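Local coordinates for uncharacterized protein (Neisseria meningitidis serogroup B, PDB 3NYM) that is of unknown function but folds as a largely helical chain that packs against a second copy of itself, at residues Ile100-Ser103 with Ile104-Ile108. Residues are numbered along the deposited sequence; the frame is centred on the assembly and turned at random.
Sequences IFDS and IKTDI
Two successive turns of the long helix 83-113 meet here, joined by i to i+4 backbone bonds, with Thr106 bonding back through its side chain as well. Lys105 N donates to Phe101 O at 2.9 Å, nearly straight at 169°. Asp107 N reaches Ser103 O at 3.0 Å. The bond from Ile104 N to Ile100 O is weak, at 3.4 Å. CG1 of Ile104 lies against that same carbonyl oxygen of Ile100.

Asp102 O takes two donors from one residue. Thr106 N comes in at 2.9 Å, and Thr106 OG1 at 3.1 Å from the other face of the carbonyl plane. The hydroxyl donor is tilted 34° from that plane. Thr106 holds OG1 beside its own backbone N (chi1 -62°), which turns the hydroxyl back toward the preceding turn and leaves CG2 directed away from it. The carboxylate of Asp102 stays apart, with OD2 4.2 Å from Thr106 OG1. Lys105 lays its CB against the Asp102 carbonyl oxygen, then runs out fully extended. Its NZ ends 5.5 Å from Asp102 OD1, so any attraction between these charges is not a direct salt bridge.

Ile100 and Ile104 pack on helix 53-60. Phe101, Asp102, Lys105 and Ile108 meet the second subunit, where Met91 of that subunit touches both Lys105 and Ile108. Ser103 OG bonds to Leu99 O, while the Asp107 carboxylate accepts from Tyr47 OH and from the backbone N of Ile44 and of dimethyl-lysine 45.

Within this contact, then, main-chain bonding joins the turns. Asp102 O is gripped by both donors of Thr106, so the threonine hydroxyl is satisfied inside its own helix, as the serine hydroxyl is one turn earlier.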
ATOM      1  N   ILE A 100      -5.247  -0.093  -0.157  1.00 26.92           N
ATOM      2  CA  ILE A 100      -5.489  -1.352  -0.847  1.00 24.28           C
ATOM      3  C   ILE A 100      -4.917  -2.499  -0.033  1.00 27.67           C
ATOM      4  O   ILE A 100      -5.603  -3.485   0.266  1.00 24.94           O
ATOM      5  CB  ILE A 100      -4.807  -1.358  -2.226  1.00 27.48           C
ATOM      6  CG1 ILE A 100      -5.431  -0.297  -3.133  1.00 31.27           C
ATOM      7  CG2 ILE A 100      -4.848  -2.751  -2.845  1.00 30.26           C
ATOM      8  CD1 ILE A 100      -6.269  -0.833  -4.230  1.00 33.38           C
ATOM      9  N   PHE A 101      -3.650  -2.366   0.336  1.00 22.91           N
ATOM     10  CA  PHE A 101      -2.964  -3.453   1.021  1.00 25.29           C
ATOM     11  C   PHE A 101      -3.256  -3.511   2.505  1.00 26.83           C
ATOM     12  O   PHE A 101      -3.375  -4.603   3.069  1.00 25.31           O
ATOM     13  CB  PHE A 101      -1.469  -3.415   0.715  1.00 23.22           C
ATOM     14  CG  PHE A 101      -1.187  -3.571  -0.743  1.00 24.52           C
ATOM     15  CD1 PHE A 101      -1.258  -4.824  -1.339  1.00 24.61           C
ATOM     16  CD2 PHE A 101      -0.939  -2.460  -1.538  1.00 21.72           C
ATOM     17  CE1 PHE A 101      -1.029  -4.978  -2.702  1.00 33.65           C
ATOM     18  CE2 PHE A 101      -0.711  -2.606  -2.900  1.00 26.57           C
ATOM     19  CZ  PHE A 101      -0.755  -3.861  -3.484  1.00 28.61           C
ATOM     20  N   ASP A 102      -3.399  -2.356   3.138  1.00 23.46           N
ATOM     21  CA  ASP A 102      -3.790  -2.364   4.540  1.00 27.13           C
ATOM     22  C   ASP A 102      -5.131  -3.071   4.741  1.00 26.18           C
ATOM     23  O   ASP A 102      -5.331  -3.777   5.727  1.00 27.64           O
ATOM     24  CB  ASP A 102      -3.856  -0.957   5.111  1.00 34.40           C
ATOM     25  CG  ASP A 102      -4.021  -0.965   6.612  1.00 44.12           C
ATOM     26  OD1 ASP A 102      -3.152  -1.552   7.297  1.00 44.39           O
ATOM     27  OD2 ASP A 102      -5.021  -0.406   7.107  1.00 51.46           O
ATOM     28  N   SER A 103      -6.057  -2.877   3.806  1.00 26.14           N
ATOM     29  CA  SER A 103      -7.372  -3.497   3.911  1.00 21.12           C
ATOM     30  C   SER A 103      -7.301  -5.009   3.837  1.00 28.46           C
ATOM     31  O   SER A 103      -7.918  -5.700   4.634  1.00 24.02           O
ATOM     32  CB  SER A 103      -8.288  -2.972   2.812  1.00 25.97           C
ATOM     33  OG  SER A 103      -8.544  -1.607   3.033  1.00 31.77           O
ATOM     34  N   ILE A 104      -6.557  -5.514   2.863  1.00 25.48           N
ATOM     35  CA  ILE A 104      -6.324  -6.940   2.738  1.00 24.46           C
ATOM     36  C   ILE A 104      -5.670  -7.472   4.021  1.00 24.24           C
ATOM     37  O   ILE A 104      -6.096  -8.489   4.573  1.00 26.70           O
ATOM     38  CB  ILE A 104      -5.441  -7.238   1.514  1.00 28.44           C
ATOM     39  CG1 ILE A 104      -6.175  -6.823   0.228  1.00 25.33           C
ATOM     40  CG2 ILE A 104      -5.043  -8.708   1.487  1.00 28.57           C
ATOM     41  CD1 ILE A 104      -5.397  -7.098  -1.050  1.00 25.33           C
ATOM     42  N   LYS A 105      -4.652  -6.765   4.506  1.00 25.60           N
ATOM     43  CA  LYS A 105      -4.010  -7.139   5.764  1.00 24.44           C
ATOM     44  C   LYS A 105      -5.043  -7.290   6.883  1.00 24.16           C
ATOM     45  O   LYS A 105      -5.041  -8.273   7.609  1.00 25.76           O
ATOM     46  CB  LYS A 105      -2.954  -6.106   6.175  1.00 23.56           C
ATOM     47  CG  LYS A 105      -2.216  -6.500   7.436  1.00 33.06           C
ATOM     48  CD  LYS A 105      -1.387  -5.373   8.014  1.00 43.01           C
ATOM     49  CE  LYS A 105      -0.651  -5.869   9.259  1.00 49.60           C
ATOM     50  NZ  LYS A 105       0.411  -4.934   9.737  1.00 54.30           N
ATOM     51  N   THR A 106      -5.919  -6.300   7.026  1.00 25.65           N
ATOM     52  CA  THR A 106      -6.920  -6.332   8.084  1.00 30.79           C
ATOM     53  C   THR A 106      -7.847  -7.536   7.969  1.00 31.14           C
ATOM     54  O   THR A 106      -8.152  -8.184   8.968  1.00 27.42           O
ATOM     55  CB  THR A 106      -7.771  -5.049   8.106  1.00 30.10           C
ATOM     56  OG1 THR A 106      -6.921  -3.927   8.364  1.00 31.88           O
ATOM     57  CG2 THR A 106      -8.845  -5.142   9.190  1.00 27.68           C
ATOM     58  N   ASP A 107      -8.306  -7.845   6.761  1.00 23.63           N
ATOM     59  CA  ASP A 107      -9.207  -8.993   6.607  1.00 23.43           C
ATOM     60  C   ASP A 107      -8.480 -10.309   6.900  1.00 31.96           C
ATOM     61  O   ASP A 107      -9.050 -11.241   7.494  1.00 30.23           O
ATOM     62  CB  ASP A 107      -9.821  -9.043   5.213  1.00 24.78           C
ATOM     63  CG  ASP A 107     -10.891  -7.983   5.001  1.00 31.62           C
ATOM     64  OD1 ASP A 107     -11.254  -7.280   5.967  1.00 28.72           O
ATOM     65  OD2 ASP A 107     -11.370  -7.858   3.857  1.00 29.60           O
ATOM     66  N   ILE A 108      -7.226 -10.401   6.471  1.00 26.61           N
ATOM     67  CA  ILE A 108      -6.446 -11.602   6.751  1.00 23.53           C
ATOM     68  C   ILE A 108      -6.339 -11.778   8.258  1.00 26.88           C
ATOM     69  O   ILE A 108      -6.512 -12.875   8.781  1.00 27.61           O
ATOM     70  CB  ILE A 108      -5.042 -11.514   6.153  1.00 24.27           C
ATOM     71  CG1 ILE A 108      -5.115 -11.554   4.626  1.00 27.41           C
ATOM     72  CG2 ILE A 108      -4.156 -12.637   6.691  1.00 26.07           C
ATOM     73  CD1 ILE A 108      -3.761 -11.558   3.962  1.00 34.76           C
TER